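Local coordinates for tetratricopeptide TPR_2 repeat protein (Thermobaculum terrenum, PDB 5DJS) that is of unknown function but joins tetratricopeptide repeats to a GT-B-type glycosyltransferase family 41 region that holds a bound uridine-5'-diphosphate, at residues P434-E439 / E466-I471; I238-D243 / A261-T266. The protein carries 1 engineered substitution. All blocks are in the same frame, centred on the assembly; numbering follows the deposited sequence.

Contact 1: residues P434-E439 / E466-I471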
loop_
_atom_site.group_PDB
_atom_site.type_symbol
_atom_site.label_atom_id
_atom_site.label_comp_id
_atom_site.label_asym_id
_atom_site.label_seq_id
_atom_site.Cartn_x
_atom_site.Cartn_y
_atom_site.Cartn_z
ATOM N N PRO A 434 -20.574 8.587 -0.156
ATOM C CA PRO A 434 -20.089 8.572 1.221
ATOM C C PRO A 434 -19.446 7.229 1.599
ATOM O O PRO A 434 -19.739 6.195 0.973
ATOM C CB PRO A 434 -21.352 8.826 2.063
ATOM C CG PRO A 434 -22.516 8.635 1.160
ATOM C CD PRO A 434 -22.030 8.386 -0.231
ATOM N N VAL A 435 -18.587 7.265 2.621
ATOM C CA VAL A 435 -17.818 6.109 3.077
ATOM C C VAL A 435 -18.038 5.931 4.571
ATOM O O VAL A 435 -17.808 6.872 5.332
ATOM C CB VAL A 435 -16.308 6.310 2.819
ATOM C CG1 VAL A 435 -15.503 5.091 3.253
ATOM C CG2 VAL A 435 -16.042 6.609 1.347
ATOM N N VAL A 436 -18.468 4.737 4.987
ATOM C CA VAL A 436 -18.591 4.396 6.407
ATOM C C VAL A 436 -17.312 3.663 6.834
ATOM O O VAL A 436 -16.806 2.820 6.090
ATOM C CB VAL A 436 -19.814 3.500 6.676
ATOM C CG1 VAL A 436 -20.051 3.330 8.177
ATOM C CG2 VAL A 436 -21.068 4.072 6.005
ATOM N N THR A 437 -16.784 4.002 8.016
ATOM C CA THR A 437 -15.537 3.426 8.541
ATOM C C THR A 437 -15.623 3.188 10.032
ATOM O O THR A 437 -16.462 3.783 10.710
ATOM C CB THR A 437 -14.320 4.356 8.339
ATOM O OG1 THR A 437 -14.399 5.483 9.226
ATOM C CG2 THR A 437 -14.262 4.884 6.939
ATOM N N LEU A 438 -14.739 2.324 10.532
ATOM C CA LEU A 438 -14.425 2.256 11.956
ATOM C C LEU A 438 -13.114 3.021 12.204
ATOM O O LEU A 438 -12.137 2.859 11.471
ATOM C CB LEU A 438 -14.298 0.805 12.421
ATOM C CG LEU A 438 -13.926 0.557 13.895
ATOM C CD1 LEU A 438 -15.005 1.070 14.832
ATOM C CD2 LEU A 438 -13.659 -0.918 14.172
ATOM N N GLU A 439 -13.112 3.871 13.227
ATOM C CA GLU A 439 -11.899 4.529 13.689
ATOM C C GLU A 439 -11.232 3.557 14.657
ATOM O O GLU A 439 -11.697 3.388 15.789
ATOM C CB GLU A 439 -12.238 5.870 14.365
ATOM C CG GLU A 439 -11.040 6.714 14.758
ATOM C CD GLU A 439 -11.430 8.063 15.343
ATOM O OE1 GLU A 439 -11.176 9.082 14.662
ATOM O OE2 GLU A 439 -11.984 8.106 16.471
ATOM N N GLU A 466 -20.699 -1.899 16.366
ATOM C CA GLU A 466 -22.157 -1.815 16.281
ATOM C C GLU A 466 -22.592 -0.412 15.818
ATOM O O GLU A 466 -23.642 -0.269 15.190
ATOM C CB GLU A 466 -22.828 -2.282 17.589
ATOM C CG GLU A 466 -23.182 -1.200 18.601
ATOM C CD GLU A 466 -23.541 -1.753 19.972
ATOM O OE1 GLU A 466 -24.010 -0.967 20.823
ATOM O OE2 GLU A 466 -23.355 -2.968 20.206
ATOM N N GLU A 467 -21.778 0.607 16.111
ATOM C CA GLU A 467 -21.997 1.960 15.581
ATOM C C GLU A 467 -21.720 2.022 14.075
ATOM O O GLU A 467 -22.359 2.790 13.353
ATOM C CB GLU A 467 -21.135 2.984 16.339
ATOM C CG GLU A 467 -21.397 4.444 15.969
ATOM C CD GLU A 467 -20.611 5.447 16.810
ATOM O OE1 GLU A 467 -19.869 5.040 17.737
ATOM O OE2 GLU A 467 -20.742 6.662 16.536
ATOM N N TYR A 468 -20.748 1.232 13.617
ATOM C CA TYR A 468 -20.447 1.075 12.185
ATOM C C TYR A 468 -21.692 0.617 11.442
ATOM O O TYR A 468 -22.056 1.207 10.429
ATOM C CB TYR A 468 -19.310 0.062 11.996
ATOM C CG TYR A 468 -18.857 -0.237 10.572
ATOM C CD1 TYR A 468 -19.574 -1.106 9.743
ATOM C CD2 TYR A 468 -17.660 0.284 10.082
ATOM C CE1 TYR A 468 -19.128 -1.406 8.462
ATOM C CE2 TYR A 468 -17.212 -0.009 8.798
ATOM C CZ TYR A 468 -17.944 -0.853 7.996
ATOM O OH TYR A 468 -17.496 -1.129 6.733
ATOM N N ILE A 469 -22.339 -0.423 11.974
ATOM C CA ILE A 469 -23.571 -0.984 11.399
ATOM C C ILE A 469 -24.668 0.089 11.339
ATOM O O ILE A 469 -25.240 0.326 10.271
ATOM C CB ILE A 469 -24.073 -2.215 12.203
ATOM C CG1 ILE A 469 -23.088 -3.389 12.079
ATOM C CG2 ILE A 469 -25.440 -2.678 11.708
ATOM C CD1 ILE A 469 -23.247 -4.458 13.144
ATOM N N ASP A 470 -24.931 0.733 12.485
ATOM C CA ASP A 470 -25.992 1.755 12.623
ATOM C C ASP A 470 -25.869 2.902 11.622
ATOM O O ASP A 470 -26.876 3.345 11.063
ATOM C CB ASP A 470 -26.018 2.346 14.042
ATOM C CG ASP A 470 -26.495 1.358 15.090
ATOM O OD1 ASP A 470 -26.898 0.229 14.745
ATOM O OD2 ASP A 470 -26.457 1.708 16.282
ATOM N N ILE A 471 -24.643 3.374 11.401
ATOM C CA ILE A 471 -24.393 4.438 10.424
ATOM C C ILE A 471 -24.726 3.958 9.005
ATOM O O ILE A 471 -25.350 4.695 8.242
ATOM C CB ILE A 471 -22.951 4.997 10.531
ATOM C CG1 ILE A 471 -22.795 5.757 11.858
ATOM C CG2 ILE A 471 -22.632 5.939 9.371
ATOM C CD1 ILE A 471 -21.368 6.067 12.264
#
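Tyr-468 and Val-436 bury the most surface here, with Ile-471, one helical turn beyond the tyrosine, as the third partner. Val-436 points from its strand toward the helix, and its CG1 does most of the touching. This methyl, Val-436 CG1, stands over the centre of the Tyr-468 ring, 4.3 Å above the plane. Val-436 CG1 also lies 3.7 Å from Tyr-468 O and 3.9 Å from Ile-471 CG2. It thus sits between the backbone carbonyl of the tyrosine and the CG2 branch of Ile-471. Ile-471 CG1 is turned anti to its carbonyl carbon (chi1 -68°), which leaves CG2 to face the valine. The Tyr-468 ring reaches the strand backbone by an edge: CD2 is 3.5 Å from Thr-437 C and 3.6 Å from Leu-438 N, and Leu-438 N lies in the ring plane. Leu-438 adds its CB, 4.1 Å from Tyr-468 CD2. No hydrogen bond crosses between the segments, so the join is made by van der Waals contact. The phenol OH, still on the helix side of the strand, bonds to Asp-415 O and Trp-350 NE1, which hold the far end of the ring. Helix 465-477 packs along one face of the parallel Rossmann-like sheet, its 466-471 segment running antiparallel to strand 435-438 (170°) with the axes 8.2 Å apart. Strand 435-438 is hydrogen-bonded between residues Ala-413 and Asp-415 on one flank and Ser-462 on the other. Helix 344-356 packs beside Tyr-468 and Ile-469, while Thr-437, pointing away from helix 465-477, meets helix 447-454.

Contact 2: residues I238-D243 / A261-T266; sequences IDILVD and APVQVT
Ala-261 turns its methyl toward the neighbouring strand, where CB lies 3.9 Å from Leu-241 CB and close to the carbonyl oxygen of Ile-238. Pro-262 follows with the CG and CD edge of its ring against Asp-239 O. Asp-239 O also accepts Val-263 N in the first, more bent bond of the pairing (3.2 Å, 136° at the hydrogen). Val-263 then returns its own O to Leu-241 N, a straighter bond of 2.9 Å. Its side chain lies alongside Ile-240, both pointing the same way, with Val-263 CB 3.8 Å from Ile-240 CG1. The two strands are adjacent and parallel in a Rossmann-like sheet, and the chain between them passes through helix 253-257, making a beta-alpha-beta crossover of the GT-B fold. Gln-264 projects from the other face beside Leu-241; its NE2 is held by the carbonyls of Phe-256, in the crossover helix, and Ala-278. Val-265 is back on the face of Ile-240 and Val-242, setting CG2 4.0 Å from Ile-240 CG2; Tyr-512 and Met-515 of helix 479-521 cover this face. Val-265 N bonds to Leu-241 O, and Val-265 O receives Asp-243 N at 2.7 Å. Thr-266 carries its hydroxyl anti to the backbone N (chi1 -164°), which brings OG1 to the carboxylate of Asp-243. Thr-266 OG1 donates to Asp-243 OD2 (2.7 Å) from the anti side, 30° out of the carboxylate plane, while the second oxygen, OD1, accepts from Trp-246 N.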
loop_
_atom_site.group_PDB
_atom_site.type_symbol
_atom_site.label_atom_id
_atom_site.label_comp_id
_atom_site.label_asym_id
_atom_site.label_seq_id
_atom_site.Cartn_x
_atom_site.Cartn_y
_atom_site.Cartn_z
ATOM N N ILE A 238 21.805 15.191 -0.695
ATOM C CA ILE A 238 20.401 15.207 -0.271
ATOM C C ILE A 238 20.319 15.554 1.210
ATOM O O ILE A 238 20.973 14.930 2.026
ATOM C CB ILE A 238 19.683 13.856 -0.530
ATOM C CG1 ILE A 238 19.752 13.443 -2.014
ATOM C CG2 ILE A 238 18.227 13.905 -0.088
ATOM C CD1 ILE A 238 19.150 14.424 -2.998
ATOM N N ASP A 239 19.512 16.566 1.535
ATOM C CA ASP A 239 19.312 17.013 2.928
ATOM C C ASP A 239 18.198 16.250 3.622
ATOM O O ASP A 239 18.287 15.964 4.814
ATOM C CB ASP A 239 18.983 18.501 2.957
ATOM C CG ASP A 239 20.075 19.336 2.331
ATOM O OD1 ASP A 239 21.164 19.450 2.939
ATOM O OD2 ASP A 239 19.857 19.862 1.223
ATOM N N ILE A 240 17.136 15.967 2.870
ATOM C CA ILE A 240 15.974 15.248 3.371
ATOM C C ILE A 240 15.699 14.102 2.411
ATOM O O ILE A 240 15.392 14.339 1.241
ATOM C CB ILE A 240 14.753 16.183 3.474
ATOM C CG1 ILE A 240 15.067 17.330 4.444
ATOM C CG2 ILE A 240 13.524 15.406 3.941
ATOM C CD1 ILE A 240 13.999 18.391 4.571
ATOM N N LEU A 241 15.835 12.869 2.894
ATOM C CA LEU A 241 15.559 11.688 2.076
ATOM C C LEU A 241 14.258 11.102 2.573
ATOM O O LEU A 241 14.076 10.953 3.785
ATOM C CB LEU A 241 16.687 10.673 2.187
ATOM C CG LEU A 241 16.739 9.601 1.096
ATOM C CD1 LEU A 241 17.144 10.173 -0.251
ATOM C CD2 LEU A 241 17.716 8.500 1.508
ATOM N N VAL A 242 13.356 10.790 1.642
ATOM C CA VAL A 242 12.005 10.339 1.982
ATOM C C VAL A 242 11.750 8.935 1.448
ATOM O O VAL A 242 11.889 8.670 0.247
ATOM C CB VAL A 242 10.913 11.294 1.453
ATOM C CG1 VAL A 242 9.554 10.941 2.048
ATOM C CG2 VAL A 242 11.252 12.740 1.800
ATOM N N ASP A 243 11.399 8.044 2.375
ATOM C CA ASP A 243 10.971 6.683 2.058
ATOM C C ASP A 243 9.492 6.715 1.728
ATOM O O ASP A 243 8.659 6.882 2.617
ATOM C CB ASP A 243 11.191 5.753 3.250
ATOM C CG ASP A 243 10.473 4.426 3.094
ATOM O OD1 ASP A 243 10.548 3.834 1.982
ATOM O OD2 ASP A 243 9.828 3.995 4.083
ATOM N N ALA A 261 21.648 10.770 4.488
ATOM C CA ALA A 261 21.143 12.122 4.664
ATOM C C ALA A 261 20.891 12.388 6.148
ATOM O O ALA A 261 20.527 11.462 6.894
ATOM C CB ALA A 261 19.856 12.299 3.880
ATOM N N PRO A 262 21.068 13.650 6.584
ATOM C CA PRO A 262 20.842 14.041 7.986
ATOM C C PRO A 262 19.378 14.103 8.457
ATOM O O PRO A 262 19.114 14.131 9.667
ATOM C CB PRO A 262 21.422 15.442 8.037
ATOM C CG PRO A 262 21.256 15.970 6.655
ATOM C CD PRO A 262 21.479 14.800 5.752
ATOM N N VAL A 263 18.444 14.196 7.518
ATOM C CA VAL A 263 17.018 14.118 7.823
ATOM C C VAL A 263 16.421 13.003 6.974
ATOM O O VAL A 263 16.460 13.057 5.745
ATOM C CB VAL A 263 16.307 15.456 7.538
ATOM C CG1 VAL A 263 14.809 15.326 7.744
ATOM C CG2 VAL A 263 16.869 16.559 8.429
ATOM N N GLN A 264 15.873 11.991 7.635
ATOM C CA GLN A 264 15.303 10.848 6.941
ATOM C C GLN A 264 13.882 10.592 7.431
ATOM O O GLN A 264 13.640 10.482 8.647
ATOM C CB GLN A 264 16.203 9.633 7.125
ATOM C CG GLN A 264 17.594 9.869 6.556
ATOM C CD GLN A 264 18.391 8.603 6.354
ATOM O OE1 GLN A 264 19.014 8.425 5.307
ATOM N NE2 GLN A 264 18.387 7.713 7.348
ATOM N N VAL A 265 12.968 10.496 6.461
ATOM C CA VAL A 265 11.522 10.562 6.675
ATOM C C VAL A 265 10.817 9.412 5.964
ATOM O O VAL A 265 11.136 9.095 4.807
ATOM C CB VAL A 265 10.952 11.864 6.070
ATOM C CG1 VAL A 265 9.445 11.952 6.261
ATOM C CG2 VAL A 265 11.625 13.090 6.659
ATOM N N THR A 266 9.836 8.806 6.634
ATOM C CA THR A 266 8.937 7.836 5.976
ATOM C C THR A 266 7.528 8.452 5.886
ATOM O O THR A 266 7.016 8.995 6.867
ATOM C CB THR A 266 8.970 6.439 6.663
ATOM O OG1 THR A 266 8.382 5.459 5.795
ATOM C CG2 THR A 266 8.269 6.420 8.031
#

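Overall arrangement
Contact 2 comes first along the chain and closes before contact 1 opens; their centres are 37 Å apart and their nearest atoms about 20 Å, so they do not touch. Each belongs to a different six-stranded parallel sheet, the pair of Rossmann-like sheets expected of a GT-B fold. Contact 2 joins two strands within the earlier sheet, whereas contact 1 lays a helix on the later one, where the side chain of Thr-437 is about 10 Å from the bound uridine-5'-diphosphate. Helix 479-521 links the two regions: it follows directly on helix 465-477 of contact 1 and runs back to cover one face at contact 2.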